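PDB 3PJ0: Lmo0305 protein from Listeria monocytogenes, which is of undetermined function but belongs to the beta-eliminating lyase family of pyridoxal-phosphate proteins with the aminotransferase-like fold, and carries its cofactor as a lysine Schiff base. Local coordinates for residues Y15-G21 with D338-P344; E144-R148 with R180-I184; A267-A271 with V286-F292; G279-V283 with H293-E297. One frame throughout, in Å; residues are numbered along the deposited sequence. Where two conformers were deposited one is given.

How the contacts relate
Contact 1 joins the N-terminal segment 15-21 to 338-344, just before the last helix, and so closes a loop of more than 300 residues in which the other three contacts are nested. Contact 2 comes next along the chain, tying the loops that follow strands 140-144 and 173-178 in the large mixed sheet. It closes before contacts 3 and 4 open. These two cross: helix 260-275 packs on 286-292, while 279-283 pairs with 293-297, and both use strand 291-296. Contact 3 touches the others, through Met291 to Arg148 and Arg180, Phe292 to Thr282 and, in the conformer given, Leu270 to Leu17, thereby linking the C-terminal antiparallel sheet to the cofactor region.

Contact 1: residues Y15-G21 with D338-P344; sequences YKLGGNG and DAFAEIP
Asn20 and Gly19 receive the two successive amides that open segment 338-344. The N-H of Asp338 reaches Asn20 OD1 at 2.8 Å, nearly straight at hydrogen but from above the plane of the side-chain amide, and Ala339 N donates to Gly19 O at 3.1 Å. Asn20 CG lies anti to its carbonyl carbon (chi1 -71°), which helps bring OD1 there. The next amide, Phe340 N, is served by a water that accepts from it and donates to both Leu17 O and Gly19 O, which gives the latter oxygen a second donor. Another water accepts from Lys16 N and donates to Ala339 O. Lys16 O is buried without a polar partner, against Ala339 CB and, at 3.5 Å, Ile343 CD1. At the far end Pro344 CD sits over the centre of the Tyr15 ring in a CH-pi contact, 3.5 Å from the centroid. The Asp338 carboxylate forms salt bridges with Arg256 and Lys259 and a hydrogen bond with Tyr263. The N-terminal strand and loop are thus fastened just before helix 345-358, on whose Leu348 the side chains of Leu17, Phe340 and Ile343 converge; Tyr15 and Leu17 bond through their backbones to strand 316-317, and Leu17 and Phe340 also touch helix 260-275.

Contact 2: residues E144-R148 with R180-I184; sequences ELPQR and RLWEI
Leu145 and Pro146 pack on Ile184, and Arg148 on Arg180. Glu144, ahead of them, approaches only through a water, which lies 3.0 Å from Glu144 OE2, can donate to it, and accepts from Arg180 NH1. The same carboxylate oxygen takes the backbone N-H of Arg148 from above its plane, tying the ends of segment 144-148 together. Leu145 uses backbone and side chain: a second water, which accepts from Arg180 N, lies 2.7 Å from Leu145 O and can donate to it, while CB presses on Ile184 CD1 at 3.3 Å, unusually tight. Ile184 CG1 lies between its own backbone N and carbonyl carbon (chi1 72°), directing CD1 to Leu145 and leaving CG2 to meet Pro146 CD at 3.6 Å. Pro146 follows a cis peptide bond, and its CD also rests on Arg180 CB. Arg148 then lays its aliphatic part over the Arg180 guanidinium, CG standing 3.7 Å above the centre of that plane. The two guanidinium planes are 15° apart, and their like charges come near each other; Arg148 NE has its own salt bridge with Glu333, whereas Arg180 NH1 also hydrogen-bonds O3 of the lysine-bound cofactor at position 208. The contact thus joins the loops after the adjacent parallel strands 140-144 and 173-178 beside the cofactor, with Ile195 of helix 192-196 packed against Leu145, Leu181 and Ile184.

Contact 3: residues A267-A271 with V286-F292; sequences AKGLA and VPVSNMF
Helix 260-275 presents one side of its 267-271 turn to the irregular chain 286-290 and the start of strand 291-296, the backbones coming nearest at Ala267 and Asn290, 5.1 Å between CA atoms, without a hydrogen bond across. Ala267 fits its methyl against the chain itself, CB lying 3.4 Å from Ser289 O and also close to Asn290 O. One turn on, Ala271 CB touches two rings, set at about a right angle round it. It presses on Pro287 CD at 3.4 Å, a tight contact, and stands over the middle of the Phe292 ring, 4.2 Å from the centroid, in a CH-pi contact. Phe292 holds CG between its backbone N and carbonyl carbon (chi1 56°), a rotation that carries the ring to the helix, its face to Ala271 CB; in the conformer given, Leu270 CG meets the ring in plane, 3.9 Å from Phe292 CZ. The CE2 corner of the ring approaches Ala267 O, an oxygen already bonded to Ala271 N within the helix. On the outer flank the methylenes of Lys268 run past Pro287 O and Val286 CG1, while its NZ turns back to Glu265. Within the second segment Ser289 OG accepts from Met291 N, an ST turn that leads into the strand. The whole is a helix packed on a beta-sheet, the small side chains of the helix allowing close approach, in the C-terminal part of an aminotransferase-like fold.

Contact 4: residues G279-V283 with H293-E297; sequences GVKTV and HVYFE
Strands 280-283 and 293-296 form an antiparallel beta hairpin at one border of the four-stranded C-terminal sheet, where 280-283 is the outermost strand within the chain and 291-296 pairs on its other side with 329-335. Lys281 with Tyr295 and Val283 with His293 are the hydrogen-bonded pairs, each closed by two backbone bonds. Of these, the bond from Tyr295 N to Lys281 O is the shortest at 2.8 Å. Glu297 N adds a fifth bond, to Gly279 O, just beyond the strands. The intervening non-hydrogen-bonded pairs, Val280 with Phe296 and Thr282 with Val294, bring CA-H groups close to carbonyl oxygens, as Thr282 CA does to His293 O at 3.2 Å.

Their side chains lie on the face toward helix 260-275, where Phe274 touches Thr282 and Val294. Here Val280 divides its branches: CG1, anti to the backbone N (chi1 -177°), reaches Val294 CG1 diagonally at 3.7 Å, and CG2 runs alongside Phe296 to meet its CE2 at 3.8 Å. Thr282 OG1 is engaged with Pro284 O and Asn275 ND2. On the other face Lys281 lays its extended chain obliquely across Tyr295, with CG 4.0 Å from Tyr295 CB; its ammonium is too distant for more than a weak attraction to the ring. His293 swings its imidazole away from the hairpin, and NE2 bonds to Glu333. Beside it, Val283 CG2 approaches the Tyr295 ring obliquely, 3.9 Å from CD1.

Contact 1: residues Y15-G21 with D338-P344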
loop_
_atom_site.group_PDB
_atom_site.type_symbol
_atom_site.label_atom_id
_atom_site.label_comp_id
_atom_site.label_asym_id
_atom_site.label_seq_id
_atom_site.Cartn_x
_atom_site.Cartn_y
_atom_site.Cartn_z
ATOM N N TYR A 15 4.896 22.291 22.573
ATOM C CA TYR A 15 5.931 22.499 21.582
ATOM C C TYR A 15 6.873 21.288 21.455
ATOM O O TYR A 15 7.039 20.510 22.395
ATOM C CB TYR A 15 6.725 23.751 21.935
ATOM C CG TYR A 15 5.850 24.976 22.210
ATOM C CD1 TYR A 15 5.142 25.595 21.197
ATOM C CD2 TYR A 15 5.778 25.527 23.478
ATOM C CE1 TYR A 15 4.349 26.724 21.451
ATOM C CE2 TYR A 15 5.000 26.654 23.739
ATOM C CZ TYR A 15 4.288 27.239 22.716
ATOM O OH TYR A 15 3.522 28.357 22.973
ATOM N N LYS A 16 7.504 21.159 20.289
ATOM C CA LYS A 16 8.419 20.049 20.017
ATOM C C LYS A 16 9.679 20.534 19.276
ATOM O O LYS A 16 9.585 21.354 18.362
ATOM C CB LYS A 16 7.738 19.013 19.134
ATOM C CG LYS A 16 6.497 18.329 19.666
ATOM C CD LYS A 16 6.821 17.419 20.851
ATOM C CE LYS A 16 5.613 16.583 21.268
ATOM N NZ LYS A 16 4.468 17.408 21.769
ATOM N N LEU A 17 10.855 20.038 19.670
ATOM C CA LEU A 17 12.059 20.349 18.920
ATOM C C LEU A 17 11.959 19.646 17.552
ATOM O O LEU A 17 12.251 20.228 16.520
ATOM C CB LEU A 17 13.312 19.846 19.636
ATOM C CG LEU A 17 13.760 20.438 20.986
ATOM C CD1 LEU A 17 14.965 19.648 21.397
ATOM C CD2 LEU A 17 14.103 21.931 20.918
ATOM N N GLY A 18 11.513 18.392 17.550
ATOM C CA GLY A 18 11.448 17.620 16.318
ATOM C C GLY A 18 10.102 17.528 15.640
ATOM O O GLY A 18 9.056 17.817 16.246
ATOM N N GLY A 19 10.140 17.121 14.375
ATOM C CA GLY A 19 8.930 16.857 13.603
ATOM C C GLY A 19 8.146 18.010 13.021
ATOM O O GLY A 19 8.571 19.175 13.069
ATOM N N ASN A 20 6.974 17.656 12.475
ATOM C CA ASN A 20 6.066 18.600 11.820
ATOM C C ASN A 20 4.712 18.644 12.486
ATOM O O ASN A 20 3.698 18.844 11.817
ATOM C CB ASN A 20 5.879 18.189 10.343
ATOM C CG ASN A 20 7.102 18.422 9.522
ATOM O OD1 ASN A 20 7.553 19.557 9.390
ATOM N ND2 ASN A 20 7.656 17.356 8.945
ATOM N N GLY A 21 4.665 18.440 13.787
ATOM C CA GLY A 21 3.411 18.450 14.502
ATOM C C GLY A 21 2.670 17.118 14.453
ATOM O O GLY A 21 3.143 16.150 13.866
ATOM N N ASP A 338 8.771 21.587 10.834
ATOM C CA ASP A 338 8.009 22.840 11.080
ATOM C C ASP A 338 7.774 23.151 12.565
ATOM O O ASP A 338 7.580 24.310 12.936
ATOM C CB ASP A 338 6.631 22.837 10.385
ATOM C CG ASP A 338 6.687 23.009 8.874
ATOM O OD1 ASP A 338 7.739 23.316 8.276
ATOM O OD2 ASP A 338 5.625 22.806 8.268
ATOM N N ALA A 339 7.769 22.131 13.421
ATOM C CA ALA A 339 7.521 22.360 14.854
ATOM C C ALA A 339 8.580 23.270 15.493
ATOM O O ALA A 339 8.257 24.135 16.308
ATOM C CB ALA A 339 7.453 21.013 15.613
ATOM N N PHE A 340 9.832 23.114 15.092
ATOM C CA PHE A 340 10.913 23.910 15.709
ATOM C C PHE A 340 10.662 25.429 15.664
ATOM O O PHE A 340 10.845 26.117 16.667
ATOM C CB PHE A 340 12.289 23.567 15.122
ATOM C CG PHE A 340 13.411 24.344 15.757
ATOM C CD1 PHE A 340 13.893 23.991 17.007
ATOM C CD2 PHE A 340 13.953 25.455 15.126
ATOM C CE1 PHE A 340 14.903 24.740 17.628
ATOM C CE2 PHE A 340 14.976 26.220 15.747
ATOM C CZ PHE A 340 15.451 25.853 16.984
ATOM N N ALA A 341 10.180 25.917 14.523
ATOM C CA ALA A 341 9.968 27.349 14.342
ATOM C C ALA A 341 8.808 27.897 15.170
ATOM O O ALA A 341 8.699 29.116 15.312
ATOM C CB ALA A 341 9.783 27.691 12.863
ATOM N N GLU A 342 7.955 27.027 15.708
ATOM C CA GLU A 342 6.846 27.458 16.541
ATOM C C GLU A 342 7.226 27.616 18.013
ATOM O O GLU A 342 6.415 28.103 18.816
ATOM C CB GLU A 342 5.653 26.479 16.434
ATOM C CG GLU A 342 5.076 26.300 15.051
ATOM C CD GLU A 342 4.610 27.605 14.400
ATOM O OE1 GLU A 342 3.889 28.397 15.042
ATOM O OE2 GLU A 342 4.964 27.825 13.223
ATOM N N ILE A 343 8.428 27.194 18.401
ATOM C CA ILE A 343 8.806 27.282 19.810
ATOM C C ILE A 343 9.122 28.735 20.153
ATOM O O ILE A 343 9.984 29.336 19.517
ATOM C CB ILE A 343 10.019 26.434 20.169
ATOM C CG1 ILE A 343 9.796 24.972 19.813
ATOM C CG2 ILE A 343 10.273 26.521 21.699
ATOM C CD1 ILE A 343 11.102 24.114 19.858
ATOM N N PRO A 344 8.425 29.312 21.153
ATOM C CA PRO A 344 8.766 30.694 21.506
ATOM C C PRO A 344 10.196 30.768 22.025
ATOM O O PRO A 344 10.627 29.854 22.726
ATOM C CB PRO A 344 7.760 31.045 22.614
ATOM C CG PRO A 344 6.695 30.027 22.540
ATOM C CD PRO A 344 7.305 28.789 21.951
HETATM O O HOH W 1 6.550 23.326 18.530
HETATM O O HOH W 2 10.782 20.484 14.328
#

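Contact 2: residues E144-R148 with R180-I184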
loop_
_atom_site.group_PDB
_atom_site.type_symbol
_atom_site.label_atom_id
_atom_site.label_comp_id
_atom_site.label_asym_id
_atom_site.label_seq_id
_atom_site.Cartn_x
_atom_site.Cartn_y
_atom_site.Cartn_z
ATOM N N GLU A 144 22.814 4.988 1.342
ATOM C CA GLU A 144 21.752 5.767 2.018
ATOM C C GLU A 144 22.327 7.152 2.380
ATOM O O GLU A 144 23.266 7.237 3.168
ATOM C CB GLU A 144 21.299 5.026 3.283
ATOM C CG GLU A 144 20.163 5.690 4.020
ATOM C CD GLU A 144 19.880 5.064 5.392
ATOM O OE1 GLU A 144 19.814 3.808 5.506
ATOM O OE2 GLU A 144 19.722 5.854 6.333
ATOM N N LEU A 145 21.785 8.210 1.759
ATOM C CA LEU A 145 22.230 9.585 1.985
ATOM C C LEU A 145 21.121 10.348 2.718
ATOM O O LEU A 145 20.033 10.533 2.174
ATOM C CB LEU A 145 22.538 10.306 0.666
ATOM C CG LEU A 145 23.548 9.695 -0.271
ATOM C CD1 LEU A 145 23.632 10.431 -1.611
ATOM C CD2 LEU A 145 24.931 9.645 0.387
ATOM N N PRO A 146 21.358 10.718 3.984
ATOM C CA PRO A 146 22.499 10.461 4.829
ATOM C C PRO A 146 22.275 9.141 5.534
ATOM O O PRO A 146 21.176 8.597 5.403
ATOM C CB PRO A 146 22.445 11.619 5.816
ATOM C CG PRO A 146 21.013 11.829 6.024
ATOM C CD PRO A 146 20.318 11.461 4.721
ATOM N N GLN A 147 23.248 8.651 6.299
ATOM C CA GLN A 147 23.107 7.370 6.997
ATOM C C GLN A 147 22.424 7.637 8.322
ATOM O O GLN A 147 23.061 8.000 9.318
ATOM C CB GLN A 147 24.462 6.684 7.209
ATOM C CG GLN A 147 24.323 5.229 7.618
ATOM C CD GLN A 147 24.058 4.307 6.424
ATOM O OE1 GLN A 147 24.857 4.258 5.496
ATOM N NE2 GLN A 147 22.929 3.583 6.441
ATOM N N ARG A 148 21.113 7.473 8.319
ATOM C CA ARG A 148 20.294 7.841 9.480
ATOM C C ARG A 148 20.641 7.165 10.808
ATOM O O ARG A 148 20.653 7.827 11.839
ATOM C CB ARG A 148 18.827 7.581 9.156
ATOM C CG ARG A 148 17.844 7.904 10.284
ATOM C CD ARG A 148 17.484 6.671 11.150
ATOM N NE ARG A 148 16.367 7.023 12.014
ATOM C CZ ARG A 148 15.448 6.197 12.535
ATOM N NH1 ARG A 148 15.476 4.888 12.329
ATOM N NH2 ARG A 148 14.471 6.704 13.286
ATOM N N ARG A 180 15.758 10.353 2.701
ATOM C CA ARG A 180 16.024 11.719 3.202
ATOM C C ARG A 180 16.858 12.529 2.216
ATOM O O ARG A 180 17.692 13.354 2.594
ATOM C CB ARG A 180 16.716 11.652 4.565
ATOM C CG ARG A 180 15.818 11.089 5.685
ATOM C CD ARG A 180 16.562 10.782 6.993
ATOM N NE ARG A 180 15.597 10.241 7.961
ATOM C CZ ARG A 180 15.166 8.981 7.983
ATOM N NH1 ARG A 180 15.635 8.065 7.132
ATOM N NH2 ARG A 180 14.266 8.614 8.879
ATOM N N LEU A 181 16.647 12.287 0.920
ATOM C CA LEU A 181 17.396 13.051 -0.088
ATOM C C LEU A 181 17.184 14.567 -0.042
ATOM O O LEU A 181 18.137 15.342 -0.186
ATOM C CB LEU A 181 17.022 12.588 -1.498
ATOM C CG LEU A 181 17.684 13.352 -2.657
ATOM C CD1 LEU A 181 19.241 13.188 -2.652
ATOM C CD2 LEU A 181 17.060 12.850 -3.966
ATOM N N TRP A 182 15.946 14.990 0.107
ATOM C CA TRP A 182 15.600 16.400 0.046
ATOM C C TRP A 182 16.366 17.197 1.112
ATOM O O TRP A 182 16.800 18.319 0.886
ATOM C CB TRP A 182 14.100 16.601 0.245
ATOM C CG TRP A 182 13.215 15.618 -0.542
ATOM C CD1 TRP A 182 12.397 14.674 0.004
ATOM C CD2 TRP A 182 13.072 15.486 -1.963
ATOM N NE1 TRP A 182 11.732 13.982 -0.975
ATOM C CE2 TRP A 182 12.140 14.440 -2.193
ATOM C CE3 TRP A 182 13.641 16.131 -3.065
ATOM C CZ2 TRP A 182 11.771 14.021 -3.488
ATOM C CZ3 TRP A 182 13.267 15.724 -4.339
ATOM C CH2 TRP A 182 12.327 14.683 -4.534
ATOM N N GLU A 183 16.548 16.561 2.261
ATOM C CA GLU A 183 17.207 17.173 3.398
ATOM C C GLU A 183 18.710 17.420 3.245
ATOM O O GLU A 183 19.272 18.195 4.035
ATOM C CB GLU A 183 17.007 16.289 4.641
ATOM C CG GLU A 183 15.586 16.112 5.110
ATOM C CD GLU A 183 14.835 14.922 4.536
ATOM O OE1 GLU A 183 14.796 14.757 3.309
ATOM O OE2 GLU A 183 14.214 14.189 5.346
ATOM N N ILE A 184 19.367 16.750 2.288
ATOM C CA ILE A 184 20.828 16.881 2.117
ATOM C C ILE A 184 21.304 17.849 1.012
ATOM O O ILE A 184 22.482 18.187 0.948
ATOM C CB ILE A 184 21.506 15.489 1.917
ATOM C CG1 ILE A 184 21.216 14.875 0.531
ATOM C CG2 ILE A 184 21.103 14.534 3.025
ATOM C CD1 ILE A 184 21.891 13.562 0.279
HETATM O O HOH W 3 18.147 8.195 5.418
HETATM O O HOH W 4 18.168 8.590 2.668
#

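Contact 3: residues A267-A271 with V286-F292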
loop_
_atom_site.group_PDB
_atom_site.type_symbol
_atom_site.label_atom_id
_atom_site.label_comp_id
_atom_site.label_asym_id
_atom_site.label_seq_id
_atom_site.Cartn_x
_atom_site.Cartn_y
_atom_site.Cartn_z
ATOM N N ALA A 267 18.806 23.009 12.502
ATOM C CA ALA A 267 19.456 21.834 13.104
ATOM C C ALA A 267 20.871 22.151 13.607
ATOM O O ALA A 267 21.281 21.679 14.683
ATOM C CB ALA A 267 19.484 20.651 12.109
ATOM N N LYS A 268 21.634 22.905 12.814
ATOM C CA LYS A 268 22.993 23.293 13.222
ATOM C C LYS A 268 22.979 24.165 14.488
ATOM O O LYS A 268 23.759 23.926 15.411
ATOM C CB LYS A 268 23.731 23.988 12.081
ATOM C CG LYS A 268 24.144 23.008 10.975
ATOM C CD LYS A 268 25.055 23.674 9.950
ATOM C CE LYS A 268 24.334 24.654 9.101
ATOM N NZ LYS A 268 25.280 25.398 8.233
ATOM N N GLY A 269 22.094 25.159 14.535
ATOM C CA GLY A 269 21.949 26.025 15.712
ATOM C C GLY A 269 21.604 25.193 16.948
ATOM O O GLY A 269 22.200 25.376 18.013
ATOM N N LEU A 270 20.657 24.263 16.805
ATOM C CA LEU A 270 20.245 23.397 17.912
ATOM C C LEU A 270 21.399 22.503 18.371
ATOM O O LEU A 270 21.640 22.386 19.562
ATOM C CB LEU A 270 19.034 22.549 17.505
ATOM C CG LEU A 270 18.334 21.712 18.573
ATOM C CD1 LEU A 270 17.994 22.574 19.784
ATOM C CD2 LEU A 270 17.062 21.039 18.006
ATOM N N ALA A 271 22.098 21.864 17.428
ATOM C CA ALA A 271 23.242 21.011 17.772
ATOM C C ALA A 271 24.283 21.801 18.550
ATOM O O ALA A 271 24.839 21.304 19.542
ATOM C CB ALA A 271 23.883 20.360 16.483
ATOM N N VAL A 286 28.664 18.550 13.919
ATOM C CA VAL A 286 27.979 19.559 13.119
ATOM C C VAL A 286 27.071 18.821 12.112
ATOM O O VAL A 286 27.562 18.083 11.237
ATOM C CB VAL A 286 28.929 20.518 12.400
ATOM C CG1 VAL A 286 28.100 21.494 11.525
ATOM C CG2 VAL A 286 29.798 21.278 13.424
ATOM N N PRO A 287 25.744 18.968 12.259
ATOM C CA PRO A 287 24.810 18.310 11.357
ATOM C C PRO A 287 25.097 18.663 9.904
ATOM O O PRO A 287 25.549 19.761 9.612
ATOM C CB PRO A 287 23.440 18.881 11.771
ATOM C CG PRO A 287 23.606 19.198 13.205
ATOM C CD PRO A 287 25.043 19.679 13.343
ATOM N N VAL A 288 24.824 17.704 9.022
ATOM C CA VAL A 288 24.975 17.890 7.599
ATOM C C VAL A 288 23.588 17.814 6.943
ATOM O O VAL A 288 23.490 17.659 5.748
ATOM C CB VAL A 288 25.966 16.832 7.032
ATOM C CG1 VAL A 288 27.363 17.038 7.661
ATOM C CG2 VAL A 288 25.438 15.360 7.239
ATOM N N SER A 289 22.533 17.988 7.747
ATOM C CA SER A 289 21.136 17.871 7.285
ATOM C C SER A 289 20.252 18.388 8.435
ATOM O O SER A 289 20.733 19.074 9.343
ATOM C CB SER A 289 20.813 16.405 6.956
ATOM O OG SER A 289 20.741 15.639 8.167
ATOM N N ASN A 290 18.972 18.053 8.408
ATOM C CA ASN A 290 18.060 18.516 9.442
ATOM C C ASN A 290 18.077 17.626 10.694
ATOM O O ASN A 290 17.359 17.890 11.656
ATOM C CB ASN A 290 16.644 18.557 8.877
ATOM C CG ASN A 290 16.122 17.216 8.582
ATOM O OD1 ASN A 290 16.855 16.361 8.033
ATOM N ND2 ASN A 290 14.854 16.971 8.938
HETATM N N MSE A 291 18.893 16.576 10.680
HETATM C CA MSE A 291 18.901 15.616 11.752
HETATM C C MSE A 291 20.250 15.412 12.394
HETATM O O MSE A 291 21.290 15.793 11.848
HETATM C CB MSE A 291 18.407 14.261 11.243
HETATM C CG MSE A 291 19.347 13.528 10.323
HETATM SE SE MSE A 291 18.869 11.646 10.081
HETATM C CE MSE A 291 19.198 11.046 11.893
ATOM N N PHE A 292 20.211 14.778 13.563
ATOM C CA PHE A 292 21.403 14.422 14.313
ATOM C C PHE A 292 20.946 13.595 15.515
ATOM O O PHE A 292 19.751 13.503 15.791
ATOM C CB PHE A 292 22.232 15.654 14.752
ATOM C CG PHE A 292 21.471 16.658 15.557
ATOM C CD1 PHE A 292 21.375 16.545 16.937
ATOM C CD2 PHE A 292 20.834 17.742 14.926
ATOM C CE1 PHE A 292 20.647 17.493 17.685
ATOM C CE2 PHE A 292 20.117 18.659 15.663
ATOM C CZ PHE A 292 20.019 18.546 17.036
#

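Contact 4: residues G279-V283 with H293-E297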
loop_
_atom_site.group_PDB
_atom_site.type_symbol
_atom_site.label_atom_id
_atom_site.label_comp_id
_atom_site.label_asym_id
_atom_site.label_seq_id
_atom_site.Cartn_x
_atom_site.Cartn_y
_atom_site.Cartn_z
ATOM N N GLY A 279 28.759 17.155 29.231
ATOM C CA GLY A 279 28.352 15.753 29.161
ATOM C C GLY A 279 27.357 15.439 28.045
ATOM O O GLY A 279 26.749 14.375 28.048
ATOM N N VAL A 280 27.192 16.373 27.108
ATOM C CA VAL A 280 26.281 16.217 25.995
ATOM C C VAL A 280 27.066 16.503 24.724
ATOM O O VAL A 280 27.805 17.502 24.658
ATOM C CB VAL A 280 25.097 17.221 26.065
ATOM C CG1 VAL A 280 24.103 16.985 24.906
ATOM C CG2 VAL A 280 24.371 17.170 27.431
ATOM N N LYS A 281 26.934 15.620 23.733
ATOM C CA LYS A 281 27.492 15.858 22.407
ATOM C C LYS A 281 26.487 15.426 21.320
ATOM O O LYS A 281 25.547 14.685 21.604
ATOM C CB LYS A 281 28.797 15.085 22.210
ATOM C CG LYS A 281 28.627 13.550 22.018
ATOM C CD LYS A 281 29.968 12.800 21.891
ATOM C CE LYS A 281 29.747 11.293 21.672
ATOM N NZ LYS A 281 31.023 10.514 21.510
ATOM N N THR A 282 26.684 15.891 20.090
ATOM C CA THR A 282 25.904 15.379 18.980
ATOM C C THR A 282 26.758 14.563 18.006
ATOM O O THR A 282 27.991 14.720 17.940
ATOM C CB THR A 282 25.155 16.480 18.213
ATOM O OG1 THR A 282 26.067 17.340 17.511
ATOM C CG2 THR A 282 24.263 17.279 19.168
ATOM N N VAL A 283 26.090 13.668 17.266
ATOM C CA VAL A 283 26.709 12.923 16.202
ATOM C C VAL A 283 25.802 13.068 14.966
ATOM O O VAL A 283 24.647 12.706 15.028
ATOM C CB VAL A 283 26.877 11.447 16.531
ATOM C CG1 VAL A 283 27.498 10.719 15.337
ATOM C CG2 VAL A 283 27.695 11.269 17.815
ATOM N N HIS A 293 21.911 12.964 16.172
ATOM C CA HIS A 293 21.685 12.203 17.394
ATOM C C HIS A 293 22.372 12.938 18.542
ATOM O O HIS A 293 23.417 13.505 18.362
ATOM C CB HIS A 293 22.276 10.813 17.219
ATOM C CG HIS A 293 21.471 9.946 16.323
ATOM N ND1 HIS A 293 21.778 8.624 16.078
ATOM C CD2 HIS A 293 20.332 10.207 15.639
ATOM C CE1 HIS A 293 20.878 8.126 15.250
ATOM N NE2 HIS A 293 19.970 9.058 15.005
ATOM N N VAL A 294 21.755 12.926 19.722
ATOM C CA VAL A 294 22.284 13.594 20.936
ATOM C C VAL A 294 22.668 12.495 21.917
ATOM O O VAL A 294 21.860 11.628 22.218
ATOM C CB VAL A 294 21.192 14.496 21.569
ATOM C CG1 VAL A 294 21.661 15.180 22.836
ATOM C CG2 VAL A 294 20.684 15.541 20.517
ATOM N N TYR A 295 23.899 12.531 22.399
ATOM C CA TYR A 295 24.442 11.516 23.284
ATOM C C TYR A 295 24.767 12.126 24.618
ATOM O O TYR A 295 25.293 13.238 24.686
ATOM C CB TYR A 295 25.729 10.928 22.692
ATOM C CG TYR A 295 25.538 9.801 21.709
ATOM C CD1 TYR A 295 25.081 10.042 20.407
ATOM C CD2 TYR A 295 25.837 8.490 22.074
ATOM C CE1 TYR A 295 24.902 9.000 19.501
ATOM C CE2 TYR A 295 25.686 7.436 21.169
ATOM C CZ TYR A 295 25.220 7.698 19.875
ATOM O OH TYR A 295 25.048 6.657 18.984
ATOM N N PHE A 296 24.504 11.362 25.674
ATOM C CA PHE A 296 24.721 11.795 27.029
ATOM C C PHE A 296 25.673 10.870 27.757
ATOM O O PHE A 296 25.686 9.661 27.495
ATOM C CB PHE A 296 23.412 11.764 27.798
ATOM C CG PHE A 296 22.390 12.722 27.301
ATOM C CD1 PHE A 296 21.528 12.356 26.278
ATOM C CD2 PHE A 296 22.258 13.980 27.888
ATOM C CE1 PHE A 296 20.570 13.225 25.823
ATOM C CE2 PHE A 296 21.307 14.876 27.437
ATOM C CZ PHE A 296 20.456 14.509 26.406
ATOM N N GLU A 297 26.435 11.450 28.690
ATOM C CA GLU A 297 27.364 10.695 29.531
ATOM C C GLU A 297 26.705 10.284 30.848
ATOM O O GLU A 297 27.310 10.397 31.937
ATOM C CB GLU A 297 28.633 11.501 29.821
ATOM C CG GLU A 297 29.491 11.777 28.605
ATOM C CD GLU A 297 30.670 12.690 28.932
ATOM O OE1 GLU A 297 31.030 12.814 30.119
ATOM O OE2 GLU A 297 31.245 13.295 27.997
#